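Local atomic coordinates of aldehyde dehydrogenase (Anabaena variabilis, PDB entry 4H7N), a protein that probably oxidises aldehydes to carboxylic acids with NAD+ as the electron acceptor, as members of the aldehyde dehydrogenase family do. Residues 125-137 and 196-209. Residues are numbered along the deposited sequence; the frame is centred on the assembly and turned at random.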
loop_
_atom_site.group_PDB
_atom_site.type_symbol
_atom_site.label_atom_id
_atom_site.label_comp_id
_atom_site.label_asym_id
_atom_site.label_seq_id
_atom_site.Cartn_x
_atom_site.Cartn_y
_atom_site.Cartn_z
ATOM N N VAL A 125 3.089 9.403 -11.986
ATOM C CA VAL A 125 2.178 10.530 -11.826
ATOM C C VAL A 125 1.932 10.728 -10.311
ATOM O O VAL A 125 1.359 9.842 -9.655
ATOM C CB VAL A 125 0.826 10.210 -12.509
ATOM C CG1 VAL A 125 -0.113 11.393 -12.470
ATOM C CG2 VAL A 125 1.066 9.816 -13.958
ATOM N N PRO A 126 2.342 11.877 -9.752
ATOM C CA PRO A 126 2.131 12.046 -8.301
ATOM C C PRO A 126 0.667 12.110 -7.890
ATOM O O PRO A 126 -0.151 12.618 -8.625
ATOM C CB PRO A 126 2.794 13.388 -8.007
ATOM C CG PRO A 126 2.811 14.144 -9.311
ATOM C CD PRO A 126 2.889 13.087 -10.386
ATOM N N TYR A 127 0.349 11.669 -6.672
ATOM C CA TYR A 127 -0.940 12.012 -6.055
ATOM C C TYR A 127 -0.972 13.536 -5.954
ATOM O O TYR A 127 -0.015 14.117 -5.455
ATOM C CB TYR A 127 -1.053 11.401 -4.686
ATOM C CG TYR A 127 -1.223 9.901 -4.718
ATOM C CD1 TYR A 127 -0.135 9.071 -4.764
ATOM C CD2 TYR A 127 -2.477 9.313 -4.724
ATOM C CE1 TYR A 127 -0.278 7.676 -4.822
ATOM C CE2 TYR A 127 -2.638 7.919 -4.789
ATOM C CZ TYR A 127 -1.528 7.126 -4.838
ATOM O OH TYR A 127 -1.650 5.793 -4.896
ATOM N N PRO A 128 -2.056 14.185 -6.380
ATOM C CA PRO A 128 -1.972 15.664 -6.347
ATOM C C PRO A 128 -1.859 16.282 -4.936
ATOM O O PRO A 128 -1.134 17.270 -4.768
ATOM C CB PRO A 128 -3.254 16.093 -7.021
ATOM C CG PRO A 128 -3.567 14.965 -7.976
ATOM C CD PRO A 128 -3.175 13.721 -7.223
ATOM N N LEU A 129 -2.570 15.737 -3.975
ATOM C CA LEU A 129 -2.611 16.301 -2.616
ATOM C C LEU A 129 -2.474 15.256 -1.510
ATOM O O LEU A 129 -3.284 14.324 -1.376
ATOM C CB LEU A 129 -3.878 17.097 -2.420
ATOM C CG LEU A 129 -3.938 17.895 -1.098
ATOM C CD1 LEU A 129 -2.810 18.939 -1.041
ATOM C CD2 LEU A 129 -5.267 18.576 -0.916
ATOM N N VAL A 130 -1.392 15.391 -0.744
ATOM C CA VAL A 130 -1.030 14.460 0.328
ATOM C C VAL A 130 -1.283 15.184 1.646
ATOM O O VAL A 130 -0.908 16.395 1.795
ATOM C CB VAL A 130 0.454 14.039 0.206
ATOM C CG1 VAL A 130 0.886 13.232 1.407
ATOM C CG2 VAL A 130 0.648 13.226 -1.056
ATOM N N GLY A 131 -1.986 14.523 2.548
ATOM C CA GLY A 131 -2.107 15.006 3.946
ATOM C C GLY A 131 -1.135 14.328 4.923
ATOM O O GLY A 131 -0.980 13.088 4.954
ATOM N N VAL A 132 -0.442 15.140 5.706
ATOM C CA VAL A 132 0.439 14.638 6.738
ATOM C C VAL A 132 -0.020 15.073 8.111
ATOM O O VAL A 132 -0.196 16.266 8.379
ATOM C CB VAL A 132 1.866 15.168 6.512
ATOM C CG1 VAL A 132 2.760 14.803 7.687
ATOM C CG2 VAL A 132 2.430 14.582 5.225
ATOM N N ILE A 133 -0.194 14.107 9.002
ATOM C CA ILE A 133 -0.569 14.368 10.407
ATOM C C ILE A 133 0.549 13.828 11.235
ATOM O O ILE A 133 0.814 12.600 11.190
ATOM C CB ILE A 133 -1.887 13.656 10.761
ATOM C CG1 ILE A 133 -2.991 14.195 9.846
ATOM C CG2 ILE A 133 -2.217 13.875 12.254
ATOM C CD1 ILE A 133 -4.304 13.425 9.899
ATOM N N SER A 134 1.242 14.717 11.958
ATOM C CA SER A 134 2.504 14.366 12.600
ATOM C C SER A 134 2.445 14.634 14.136
ATOM O O SER A 134 1.709 15.480 14.589
ATOM C CB SER A 134 3.652 15.138 11.946
ATOM O OG SER A 134 3.459 16.568 12.025
ATOM N N PRO A 135 3.239 13.902 14.919
ATOM C CA PRO A 135 3.153 13.910 16.379
ATOM C C PRO A 135 4.054 14.943 17.007
ATOM O O PRO A 135 4.858 15.587 16.326
ATOM C CB PRO A 135 3.603 12.505 16.761
ATOM C CG PRO A 135 4.633 12.162 15.710
ATOM C CD PRO A 135 4.213 12.896 14.447
ATOM N N TRP A 136 3.895 15.098 18.323
ATOM C CA TRP A 136 4.577 16.152 19.085
ATOM C C TRP A 136 5.997 15.812 19.574
ATOM O O TRP A 136 6.683 16.701 20.063
ATOM C CB TRP A 136 3.714 16.570 20.293
ATOM C CG TRP A 136 3.198 15.447 21.088
ATOM C CD1 TRP A 136 1.962 14.894 21.019
ATOM C CD2 TRP A 136 3.924 14.701 22.063
ATOM N NE1 TRP A 136 1.870 13.855 21.891
ATOM C CE2 TRP A 136 3.074 13.709 22.541
ATOM C CE3 TRP A 136 5.231 14.781 22.574
ATOM C CZ2 TRP A 136 3.460 12.802 23.527
ATOM C CZ3 TRP A 136 5.617 13.873 23.559
ATOM C CH2 TRP A 136 4.731 12.903 24.035
ATOM N N ASN A 137 6.460 14.564 19.462
ATOM C CA ASN A 137 7.704 14.161 20.123
ATOM C C ASN A 137 9.035 14.530 19.418
ATOM O O ASN A 137 10.030 14.884 20.088
ATOM C CB ASN A 137 7.672 12.704 20.488
ATOM C CG ASN A 137 7.567 11.831 19.273
ATOM O OD1 ASN A 137 6.632 11.969 18.488
ATOM N ND2 ASN A 137 8.537 10.982 19.073
ATOM N N GLY A 196 -7.329 17.143 11.996
ATOM C CA GLY A 196 -6.740 15.994 11.306
ATOM C C GLY A 196 -7.785 15.122 10.634
ATOM O O GLY A 196 -7.660 14.732 9.442
ATOM N N ALA A 197 -8.825 14.792 11.384
ATOM C CA ALA A 197 -9.933 14.051 10.815
ATOM C C ALA A 197 -10.538 14.769 9.626
ATOM O O ALA A 197 -10.794 14.133 8.586
ATOM C CB ALA A 197 -11.011 13.765 11.883
ATOM N N ASN A 198 -10.778 16.079 9.755
ATOM C CA ASN A 198 -11.303 16.855 8.626
ATOM C C ASN A 198 -10.426 16.813 7.351
ATOM O O ASN A 198 -10.920 16.643 6.249
ATOM C CB ASN A 198 -11.566 18.309 9.006
ATOM C CG ASN A 198 -12.753 18.463 9.946
ATOM O OD1 ASN A 198 -13.642 17.603 9.999
ATOM N ND2 ASN A 198 -12.765 19.556 10.715
ATOM N N LEU A 199 -9.116 16.966 7.526
ATOM C CA LEU A 199 -8.173 16.920 6.423
ATOM C C LEU A 199 -8.229 15.670 5.632
ATOM O O LEU A 199 -8.050 15.717 4.425
ATOM C CB LEU A 199 -6.747 17.087 6.984
ATOM C CG LEU A 199 -5.603 17.168 5.998
ATOM C CD1 LEU A 199 -5.817 18.397 5.123
ATOM C CD2 LEU A 199 -4.314 17.240 6.804
ATOM N N ILE A 200 -8.449 14.534 6.287
ATOM C CA ILE A 200 -8.536 13.263 5.564
ATOM C C ILE A 200 -9.654 13.285 4.518
ATOM O O ILE A 200 -9.539 12.613 3.449
ATOM C CB ILE A 200 -8.710 12.092 6.551
ATOM C CG1 ILE A 200 -7.454 11.945 7.411
ATOM C CG2 ILE A 200 -9.052 10.806 5.833
ATOM C CD1 ILE A 200 -7.649 11.071 8.640
ATOM N N ASN A 201 -10.717 14.046 4.775
ATOM C CA ASN A 201 -11.750 14.227 3.745
ATOM C C ASN A 201 -11.362 14.960 2.488
ATOM O O ASN A 201 -12.105 14.851 1.542
ATOM C CB ASN A 201 -13.010 14.845 4.265
ATOM C CG ASN A 201 -13.630 14.019 5.349
ATOM O OD1 ASN A 201 -13.570 12.795 5.329
ATOM N ND2 ASN A 201 -14.136 14.695 6.362
ATOM N N TYR A 202 -10.219 15.650 2.451
ATOM C CA TYR A 202 -9.881 16.520 1.317
ATOM C C TYR A 202 -8.670 16.090 0.461
ATOM O O TYR A 202 -8.449 16.653 -0.619
ATOM C CB TYR A 202 -9.657 17.962 1.803
ATOM C CG TYR A 202 -10.843 18.473 2.586
ATOM C CD1 TYR A 202 -12.123 18.523 2.005
ATOM C CD2 TYR A 202 -10.725 18.802 3.918
ATOM C CE1 TYR A 202 -13.239 18.931 2.746
ATOM C CE2 TYR A 202 -11.822 19.227 4.667
ATOM C CZ TYR A 202 -13.078 19.277 4.086
ATOM O OH TYR A 202 -14.154 19.699 4.842
ATOM N N VAL A 203 -7.911 15.112 0.936
ATOM C CA VAL A 203 -6.652 14.734 0.328
ATOM C C VAL A 203 -6.786 13.433 -0.468
ATOM O O VAL A 203 -7.812 12.749 -0.395
ATOM C CB VAL A 203 -5.549 14.655 1.384
ATOM C CG1 VAL A 203 -5.388 16.024 2.093
ATOM C CG2 VAL A 203 -5.758 13.583 2.405
ATOM N N ASP A 204 -5.747 13.120 -1.221
ATOM C CA ASP A 204 -5.684 11.933 -2.076
ATOM C C ASP A 204 -4.894 10.801 -1.434
ATOM O O ASP A 204 -4.876 9.679 -1.933
ATOM C CB ASP A 204 -5.007 12.306 -3.393
ATOM C CG ASP A 204 -5.757 13.405 -4.145
ATOM O OD1 ASP A 204 -6.991 13.419 -4.130
ATOM O OD2 ASP A 204 -5.120 14.350 -4.673
ATOM N N PHE A 205 -4.234 11.099 -0.325
ATOM C CA PHE A 205 -3.251 10.222 0.308
ATOM C C PHE A 205 -3.053 10.802 1.743
ATOM O O PHE A 205 -2.847 12.021 1.905
ATOM C CB PHE A 205 -1.932 10.241 -0.489
ATOM C CG PHE A 205 -0.927 9.172 -0.083
ATOM C CD1 PHE A 205 -0.346 9.166 1.176
ATOM C CD2 PHE A 205 -0.534 8.213 -0.983
ATOM C CE1 PHE A 205 0.536 8.180 1.547
ATOM C CE2 PHE A 205 0.389 7.224 -0.640
ATOM C CZ PHE A 205 0.898 7.201 0.648
ATOM N N VAL A 206 -3.053 9.961 2.754
ATOM C CA VAL A 206 -2.793 10.395 4.140
ATOM C C VAL A 206 -1.658 9.637 4.780
ATOM O O VAL A 206 -1.631 8.382 4.784
ATOM C CB VAL A 206 -4.044 10.344 5.048
ATOM C CG1 VAL A 206 -4.588 8.931 5.233
ATOM C CG2 VAL A 206 -3.717 10.961 6.422
ATOM N N CYS A 207 -0.701 10.388 5.331
ATOM C CA CYS A 207 0.360 9.869 6.214
ATOM C C CYS A 207 0.087 10.245 7.678
ATOM O O CYS A 207 -0.105 11.445 8.011
ATOM C CB CYS A 207 1.695 10.492 5.841
ATOM S SG CYS A 207 2.180 10.096 4.176
ATOM N N PHE A 208 0.041 9.253 8.557
ATOM C CA PHE A 208 -0.230 9.482 9.974
ATOM C C PHE A 208 0.757 8.699 10.821
ATOM O O PHE A 208 0.992 7.460 10.616
ATOM C CB PHE A 208 -1.651 9.068 10.350
ATOM C CG PHE A 208 -1.919 9.110 11.815
ATOM C CD1 PHE A 208 -2.320 10.285 12.418
ATOM C CD2 PHE A 208 -1.730 7.973 12.614
ATOM C CE1 PHE A 208 -2.576 10.336 13.784
ATOM C CE2 PHE A 208 -1.938 8.025 13.979
ATOM C CZ PHE A 208 -2.370 9.210 14.561
ATOM N N THR A 209 1.324 9.418 11.785
ATOM C CA THR A 209 2.179 8.873 12.801
ATOM C C THR A 209 1.610 9.260 14.146
ATOM O O THR A 209 1.286 10.440 14.359
ATOM C CB THR A 209 3.585 9.473 12.661
ATOM O OG1 THR A 209 4.107 9.173 11.376
ATOM C CG2 THR A 209 4.538 8.875 13.704
HETATM O O HOH W 1 2.796 11.134 9.365
#
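Strands 129-134 and 205-209 pair in parallel inside the Rossmann-type sheet expected to hold NAD+ in this family, with G131, I133, F205 and C207 carrying the central backbone bonds. G131 is gripped twice: its N donates to F205 O and its O accepts from C207 N, both at 2.7 Å. Helix 196-200 runs nearly antiparallel to strand 129-134, at 163°, on the face bearing I133. There I133 sends CD1 to within 3.6 Å of G196 O, while its CG2, anti to the backbone N, meets the edge of the F208 ring at CD1, 3.6 Å away. At the strand entrance D204 holds both backbone polar atoms of L129, its N bonding L129 O and its OD2 taking L129 N at 3.0 Å in a bent bond on the anti side of the carboxylate; OD2 also forms a salt bridge with R38. Next to this pair of bonds, F205 points its CD2 edge over the centre of the Y127 ring, a T-shaped stack with planes at 71°. A serine in place of Y127 would probably leave that edge without its aromatic face and open a gap beside it. Strand 156-161 flanks 129-134 on its other side, helix 212-225 packs against I200 and F208, and T209 approaches E232, the predicted active-site residue.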